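Local coordinates for tropomodulin (PDB 1PGV), which probably caps the pointed ends of actin filaments, blocking their growth and shrinkage there, and binds tropomyosin as well as actin, at residues L119-E130 with M151-V162. Numbering follows the deposited sequence. Where two conformers were deposited one is given.
Sequences LRSTLVTQSIVE and MAIEENESLLRV
Ser158 OG donates to the backbone O of Gln126 at 2.7 Å, lying in the plane of that carbonyl. With CG anti to the carbonyl carbon (chi1 -69°) and extended beyond it, the Gln126 side chain slides past Asn156 so that OE1 takes the backbone N of Glu157 at 2.8 Å, the donor standing above the amide plane. Asn156 OD1 folds its own loop into an Asx turn, accepting from Ser158 N and, at 2.9 Å, from Leu159 N, while ND2 gives a weak bond to Thr122 OG1 and a sounder one to a water that donates to Ile128 O. A leucine in place of Asn156 would probably leave both backbone N-H groups without their acceptor and the loop free to shift. These are matching turns of two successive helix-to-strand connections in the leucine-rich-repeat-like C-terminal domain, leading into parallel strands 130-132 and 161-163. There Val129 O accepts from both Leu160 N and Arg161 N. Arg161 NE makes a nearly straight salt bridge to Glu130 OE1 (2.6 Å, 175°); OE1 lies in the guanidinium plane and is met on its anti side, the two planes almost perpendicular. Leu123 CD2 packs against the last helical turn, 3.4 Å from Ala152 O; among apolar groups Leu119 CD2 meets Leu159 CD1 at 4.0 Å.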
ATOM      1  N   LEU A 119      -4.486  -1.099   5.180  1.00 14.73           N
ATOM      2  CA  LEU A 119      -4.609  -2.522   4.866  1.00 14.96           C
ATOM      3  C   LEU A 119      -6.065  -2.960   4.765  1.00 14.80           C
ATOM      4  O   LEU A 119      -6.422  -3.767   3.913  1.00 16.85           O
ATOM      5  CB  LEU A 119      -3.893  -3.380   5.915  1.00 15.55           C
ATOM      6  CG  LEU A 119      -2.475  -3.844   5.585  1.00 18.43           C
ATOM      7  CD1 LEU A 119      -1.886  -4.558   6.790  1.00 18.97           C
ATOM      8  CD2 LEU A 119      -2.506  -4.784   4.375  1.00 16.02           C
ATOM      9  N   ARG A 120      -6.928  -2.433   5.628  1.00 15.56           N
ATOM     10  CA  ARG A 120      -8.323  -2.825   5.554  1.00 15.52           C
ATOM     11  C   ARG A 120      -8.943  -2.297   4.255  1.00 16.20           C
ATOM     12  O   ARG A 120      -9.823  -2.931   3.670  1.00 16.59           O
ATOM     13  CB  ARG A 120      -9.087  -2.303   6.782  1.00 17.50           C
ATOM     14  CG  ARG A 120     -10.497  -2.862   6.923  1.00 19.57           C
ATOM     15  CD  ARG A 120     -10.920  -2.879   8.393  1.00 19.13           C
ATOM     16  NE  ARG A 120     -10.282  -3.955   9.148  1.00 16.97           N
ATOM     17  CZ  ARG A 120     -10.797  -5.176   9.290  1.00 16.19           C
ATOM     18  NH1 ARG A 120     -11.960  -5.473   8.729  1.00 17.43           N
ATOM     19  NH2 ARG A 120     -10.162  -6.093  10.007  1.00 19.01           N
ATOM     20  N   SER A 121      -8.466  -1.151   3.784  1.00 14.72           N
ATOM     21  CA  SER A 121      -8.996  -0.574   2.553  1.00 15.31           C
ATOM     22  C   SER A 121      -8.639  -1.395   1.314  1.00 15.70           C
ATOM     23  O   SER A 121      -9.286  -1.265   0.282  1.00 16.38           O
ATOM     24  CB  SER A 121      -8.504   0.865   2.374  1.00 17.68           C
ATOM     25  OG  SER A 121      -7.099   0.921   2.215  0.50 21.25           O
ATOM     26  N   THR A 122      -7.621  -2.239   1.429  1.00 13.56           N
ATOM     27  CA  THR A 122      -7.197  -3.073   0.295  1.00 15.09           C
ATOM     28  C   THR A 122      -8.281  -4.080  -0.093  1.00 14.79           C
ATOM     29  O   THR A 122      -8.240  -4.673  -1.177  1.00 13.83           O
ATOM     30  CB  THR A 122      -5.909  -3.860   0.622  1.00 16.58           C
ATOM     31  OG1 THR A 122      -6.176  -4.826   1.648  1.00 15.02           O
ATOM     32  CG2 THR A 122      -4.805  -2.913   1.090  1.00 15.86           C
ATOM     33  N   LEU A 123      -9.264  -4.261   0.785  1.00 14.00           N
ATOM     34  CA  LEU A 123     -10.330  -5.218   0.530  1.00 14.48           C
ATOM     35  C   LEU A 123     -11.369  -4.773  -0.487  1.00 17.19           C
ATOM     36  O   LEU A 123     -12.086  -5.605  -1.046  1.00 16.29           O
ATOM     37  CB  LEU A 123     -11.035  -5.580   1.845  1.00 14.95           C
ATOM     38  CG  LEU A 123     -10.171  -6.297   2.883  1.00 13.01           C
ATOM     39  CD1 LEU A 123     -10.960  -6.458   4.191  1.00 14.87           C
ATOM     40  CD2 LEU A 123      -9.751  -7.663   2.349  1.00 15.54           C
ATOM     41  N   VAL A 124     -11.451  -3.475  -0.743  1.00 16.38           N
ATOM     42  CA  VAL A 124     -12.440  -2.970  -1.682  1.00 17.17           C
ATOM     43  C   VAL A 124     -12.246  -3.493  -3.108  1.00 19.17           C
ATOM     44  O   VAL A 124     -13.172  -4.053  -3.699  1.00 19.09           O
ATOM     45  CB  VAL A 124     -12.444  -1.433  -1.691  1.00 18.11           C
ATOM     46  CG1 VAL A 124     -13.482  -0.916  -2.675  1.00 19.51           C
ATOM     47  CG2 VAL A 124     -12.739  -0.915  -0.282  1.00 19.79           C
ATOM     48  N   THR A 125     -11.048  -3.317  -3.655  1.00 16.92           N
ATOM     49  CA  THR A 125     -10.779  -3.785  -5.019  1.00 17.46           C
ATOM     50  C   THR A 125      -9.802  -4.952  -5.053  1.00 17.32           C
ATOM     51  O   THR A 125      -9.740  -5.701  -6.043  1.00 16.89           O
ATOM     52  CB  THR A 125     -10.186  -2.668  -5.894  1.00 18.97           C
ATOM     53  OG1 THR A 125      -8.873  -2.341  -5.423  1.00 16.31           O
ATOM     54  CG2 THR A 125     -11.061  -1.436  -5.856  1.00 18.27           C
ATOM     55  N   GLN A 126      -9.033  -5.104  -3.979  1.00 14.99           N
ATOM     56  CA  GLN A 126      -8.036  -6.159  -3.879  1.00 15.74           C
ATOM     57  C   GLN A 126      -7.093  -6.233  -5.089  1.00 15.90           C
ATOM     58  O   GLN A 126      -6.723  -7.318  -5.552  1.00 16.67           O
ATOM     59  CB  GLN A 126      -8.724  -7.509  -3.632  1.00 16.71           C
ATOM     60  CG  GLN A 126      -9.366  -7.575  -2.239  1.00 17.12           C
ATOM     61  CD  GLN A 126      -9.971  -8.924  -1.912  1.00 18.99           C
ATOM     62  OE1 GLN A 126      -9.371  -9.967  -2.166  1.00 19.06           O
ATOM     63  NE2 GLN A 126     -11.168  -8.907  -1.323  1.00 22.42           N
ATOM     64  N   SER A 127      -6.699  -5.068  -5.586  1.00 16.09           N
ATOM     65  CA  SER A 127      -5.777  -4.998  -6.717  1.00 15.61           C
ATOM     66  C   SER A 127      -4.344  -5.168  -6.217  1.00 15.95           C
ATOM     67  O   SER A 127      -3.498  -5.749  -6.896  1.00 16.50           O
ATOM     68  CB  SER A 127      -5.916  -3.651  -7.428  1.00 17.15           C
ATOM     69  OG  SER A 127      -5.507  -2.581  -6.586  1.00 16.33           O
ATOM     70  N   ILE A 128      -4.071  -4.675  -5.011  1.00 16.43           N
ATOM     71  CA  ILE A 128      -2.730  -4.752  -4.443  1.00 14.96           C
ATOM     72  C   ILE A 128      -2.251  -6.152  -4.064  1.00 16.37           C
ATOM     73  O   ILE A 128      -2.975  -6.910  -3.412  1.00 16.89           O
ATOM     74  CB  ILE A 128      -2.616  -3.836  -3.188  1.00 15.48           C
ATOM     75  CG1 ILE A 128      -2.845  -2.377  -3.595  1.00 15.06           C
ATOM     76  CG2 ILE A 128      -1.259  -4.017  -2.530  1.00 13.58           C
ATOM     77  CD1 ILE A 128      -2.861  -1.386  -2.422  1.00 16.77           C
ATOM     78  N   VAL A 129      -1.023  -6.488  -4.471  1.00 16.06           N
ATOM     79  CA  VAL A 129      -0.431  -7.786  -4.145  1.00 17.06           C
ATOM     80  C   VAL A 129       0.775  -7.629  -3.228  1.00 16.64           C
ATOM     81  O   VAL A 129       1.206  -8.584  -2.581  1.00 17.07           O
ATOM     82  CB  VAL A 129       0.000  -8.565  -5.415  1.00 19.28           C
ATOM     83  CG1 VAL A 129      -1.195  -8.745  -6.329  1.00 19.68           C
ATOM     84  CG2 VAL A 129       1.132  -7.838  -6.121  1.00 21.14           C
ATOM     85  N   GLU A 130       1.327  -6.420  -3.176  1.00 16.35           N
ATOM     86  CA  GLU A 130       2.462  -6.147  -2.310  1.00 17.46           C
ATOM     87  C   GLU A 130       2.238  -4.832  -1.569  1.00 16.41           C
ATOM     88  O   GLU A 130       2.103  -3.780  -2.186  1.00 17.62           O
ATOM     89  CB  GLU A 130       3.756  -6.064  -3.120  1.00 20.27           C
ATOM     90  CG  GLU A 130       4.984  -5.774  -2.273  1.00 23.53           C
ATOM     91  CD  GLU A 130       6.264  -5.837  -3.080  1.00 29.71           C
ATOM     92  OE1 GLU A 130       6.555  -6.913  -3.642  1.00 31.01           O
ATOM     93  OE2 GLU A 130       6.978  -4.813  -3.154  1.00 31.01           O
ATOM     94  N   MET A 151      -6.894 -10.041  10.465  1.00 14.42           N
ATOM     95  CA  MET A 151      -8.199 -10.410   9.937  1.00 13.49           C
ATOM     96  C   MET A 151      -8.424  -9.824   8.546  1.00 14.86           C
ATOM     97  O   MET A 151      -9.035 -10.469   7.685  1.00 14.39           O
ATOM     98  CB  MET A 151      -9.313  -9.951  10.880  1.00 15.52           C
ATOM     99  CG  MET A 151      -9.256 -10.634  12.245  1.00 20.62           C
ATOM    100  SD  MET A 151      -9.075 -12.435  12.119  1.00 22.13           S
ATOM    101  CE  MET A 151     -10.716 -12.901  11.664  1.00 23.70           C
ATOM    102  N   ALA A 152      -7.938  -8.606   8.328  1.00 13.70           N
ATOM    103  CA  ALA A 152      -8.081  -7.941   7.035  1.00 15.99           C
ATOM    104  C   ALA A 152      -7.310  -8.717   5.976  1.00 16.99           C
ATOM    105  O   ALA A 152      -7.808  -8.949   4.871  1.00 14.79           O
ATOM    106  CB  ALA A 152      -7.547  -6.523   7.108  1.00 16.18           C
ATOM    107  N   ILE A 153      -6.090  -9.101   6.323  1.00 14.97           N
ATOM    108  CA  ILE A 153      -5.232  -9.849   5.409  1.00 15.34           C
ATOM    109  C   ILE A 153      -5.829 -11.221   5.100  1.00 15.23           C
ATOM    110  O   ILE A 153      -5.836 -11.670   3.951  1.00 17.38           O
ATOM    111  CB  ILE A 153      -3.827 -10.016   6.012  1.00 13.40           C
ATOM    112  CG1 ILE A 153      -3.136  -8.650   6.089  1.00 16.19           C
ATOM    113  CG2 ILE A 153      -3.006 -10.994   5.175  1.00 16.14           C
ATOM    114  CD1 ILE A 153      -1.833  -8.645   6.876  1.00 17.83           C
ATOM    115  N   GLU A 154      -6.338 -11.887   6.129  1.00 15.66           N
ATOM    116  CA  GLU A 154      -6.923 -13.204   5.954  1.00 16.33           C
ATOM    117  C   GLU A 154      -8.095 -13.165   4.977  1.00 16.25           C
ATOM    118  O   GLU A 154      -8.358 -14.141   4.276  1.00 16.15           O
ATOM    119  CB  GLU A 154      -7.361 -13.747   7.318  1.00 20.67           C
ATOM    120  CG  GLU A 154      -7.760 -15.196   7.336  1.00 25.88           C
ATOM    121  CD  GLU A 154      -7.938 -15.716   8.750  1.00 28.59           C
ATOM    122  OE1 GLU A 154      -6.934 -16.124   9.375  1.00 26.47           O
ATOM    123  OE2 GLU A 154      -9.087 -15.697   9.233  1.00 28.49           O
ATOM    124  N   GLU A 155      -8.793 -12.033   4.914  1.00 16.39           N
ATOM    125  CA  GLU A 155      -9.930 -11.897   4.013  1.00 17.13           C
ATOM    126  C   GLU A 155      -9.500 -11.464   2.608  1.00 17.73           C
ATOM    127  O   GLU A 155     -10.262 -11.592   1.648  1.00 17.99           O
ATOM    128  CB  GLU A 155     -10.922 -10.872   4.571  1.00 18.21           C
ATOM    129  CG  GLU A 155     -12.283 -10.926   3.927  1.00 23.84           C
ATOM    130  CD  GLU A 155     -13.225  -9.871   4.469  1.00 23.17           C
ATOM    131  OE1 GLU A 155     -13.159  -9.585   5.686  1.00 20.02           O
ATOM    132  OE2 GLU A 155     -14.033  -9.344   3.677  1.00 25.45           O
ATOM    133  N   ASN A 156      -8.283 -10.950   2.494  1.00 15.82           N
ATOM    134  CA  ASN A 156      -7.775 -10.479   1.204  1.00 14.73           C
ATOM    135  C   ASN A 156      -7.241 -11.672   0.404  1.00 16.96           C
ATOM    136  O   ASN A 156      -6.401 -12.414   0.894  1.00 15.18           O
ATOM    137  CB  ASN A 156      -6.654  -9.463   1.432  1.00 14.72           C
ATOM    138  CG  ASN A 156      -6.238  -8.749   0.153  1.00 14.02           C
ATOM    139  OD1 ASN A 156      -5.845  -9.391  -0.828  1.00 13.18           O
ATOM    140  ND2 ASN A 156      -6.325  -7.413   0.155  1.00 12.59           N
ATOM    141  N   GLU A 157      -7.726 -11.838  -0.824  1.00 16.91           N
ATOM    142  CA  GLU A 157      -7.298 -12.959  -1.667  1.00 18.30           C
ATOM    143  C   GLU A 157      -6.151 -12.643  -2.634  1.00 17.95           C
ATOM    144  O   GLU A 157      -5.591 -13.558  -3.247  1.00 18.60           O
ATOM    145  CB  GLU A 157      -8.491 -13.492  -2.466  1.00 21.59           C
ATOM    146  CG  GLU A 157      -9.589 -14.113  -1.618  1.00 27.08           C
ATOM    147  CD  GLU A 157     -10.774 -14.594  -2.447  1.00 32.23           C
ATOM    148  OE1 GLU A 157     -11.737 -15.116  -1.851  1.00 35.36           O
ATOM    149  OE2 GLU A 157     -10.747 -14.449  -3.689  1.00 34.02           O
ATOM    150  N   SER A 158      -5.790 -11.366  -2.757  1.00 15.32           N
ATOM    151  CA  SER A 158      -4.724 -10.963  -3.683  1.00 16.18           C
ATOM    152  C   SER A 158      -3.338 -10.738  -3.077  1.00 15.65           C
ATOM    153  O   SER A 158      -2.328 -10.966  -3.739  1.00 13.85           O
ATOM    154  CB  SER A 158      -5.140  -9.699  -4.437  1.00 18.44           C
ATOM    155  OG  SER A 158      -6.307  -9.919  -5.210  1.00 17.63           O
ATOM    156  N   LEU A 159      -3.277 -10.281  -1.825  1.00 14.71           N
ATOM    157  CA  LEU A 159      -1.994 -10.030  -1.178  1.00 13.71           C
ATOM    158  C   LEU A 159      -1.036 -11.216  -1.144  1.00 14.06           C
ATOM    159  O   LEU A 159      -1.382 -12.299  -0.668  1.00 15.91           O
ATOM    160  CB  LEU A 159      -2.207  -9.541   0.264  1.00 13.79           C
ATOM    161  CG  LEU A 159      -2.837  -8.156   0.393  1.00 13.72           C
ATOM    162  CD1 LEU A 159      -3.143  -7.877   1.867  1.00 14.98           C
ATOM    163  CD2 LEU A 159      -1.882  -7.100  -0.153  1.00 14.68           C
ATOM    164  N   LEU A 160       0.182 -10.985  -1.632  1.00 15.10           N
ATOM    165  CA  LEU A 160       1.220 -12.007  -1.649  1.00 14.58           C
ATOM    166  C   LEU A 160       2.353 -11.626  -0.709  1.00 15.72           C
ATOM    167  O   LEU A 160       3.020 -12.493  -0.150  1.00 14.43           O
ATOM    168  CB  LEU A 160       1.764 -12.182  -3.074  1.00 15.96           C
ATOM    169  CG  LEU A 160       0.717 -12.623  -4.095  1.00 15.97           C
ATOM    170  CD1 LEU A 160       1.354 -12.663  -5.490  1.00 18.55           C
ATOM    171  CD2 LEU A 160       0.171 -13.995  -3.711  1.00 16.05           C
ATOM    172  N   ARG A 161       2.567 -10.323  -0.533  1.00 16.25           N
ATOM    173  CA  ARG A 161       3.629  -9.839   0.343  1.00 18.21           C
ATOM    174  C   ARG A 161       3.154  -8.669   1.197  1.00 18.16           C
ATOM    175  O   ARG A 161       2.610  -7.695   0.683  1.00 17.28           O
ATOM    176  CB  ARG A 161       4.848  -9.408  -0.482  1.00 19.74           C
ATOM    177  CG  ARG A 161       5.620 -10.575  -1.105  1.00 26.01           C
ATOM    178  CD  ARG A 161       6.748 -10.090  -2.015  1.00 27.83           C
ATOM    179  NE  ARG A 161       6.246  -9.504  -3.257  1.00 29.51           N
ATOM    180  CZ  ARG A 161       5.574 -10.179  -4.186  1.00 31.21           C
ATOM    181  NH1 ARG A 161       5.323 -11.470  -4.020  1.00 31.59           N
ATOM    182  NH2 ARG A 161       5.144  -9.563  -5.279  1.00 31.94           N
ATOM    183  N   VAL A 162       3.355  -8.785   2.507  1.00 16.30           N
ATOM    184  CA  VAL A 162       2.961  -7.734   3.437  1.00 17.30           C
ATOM    185  C   VAL A 162       4.169  -7.411   4.304  1.00 16.37           C
ATOM    186  O   VAL A 162       4.596  -8.220   5.133  1.00 17.63           O
ATOM    187  CB  VAL A 162       1.781  -8.184   4.324  1.00 17.09           C
ATOM    188  CG1 VAL A 162       1.477  -7.113   5.388  1.00 18.83           C
ATOM    189  CG2 VAL A 162       0.554  -8.415   3.460  1.00 19.18           C
TER
HETATM  190  O   HOH W   1      -5.248  -6.148  -2.199  1.00 16.03           O
HETATM  191  O   HOH W   2     -12.388 -11.326   0.117  1.00 26.00           O
HETATM  192  O   HOH W   3      -8.731 -11.197  -4.851  1.00 39.98           O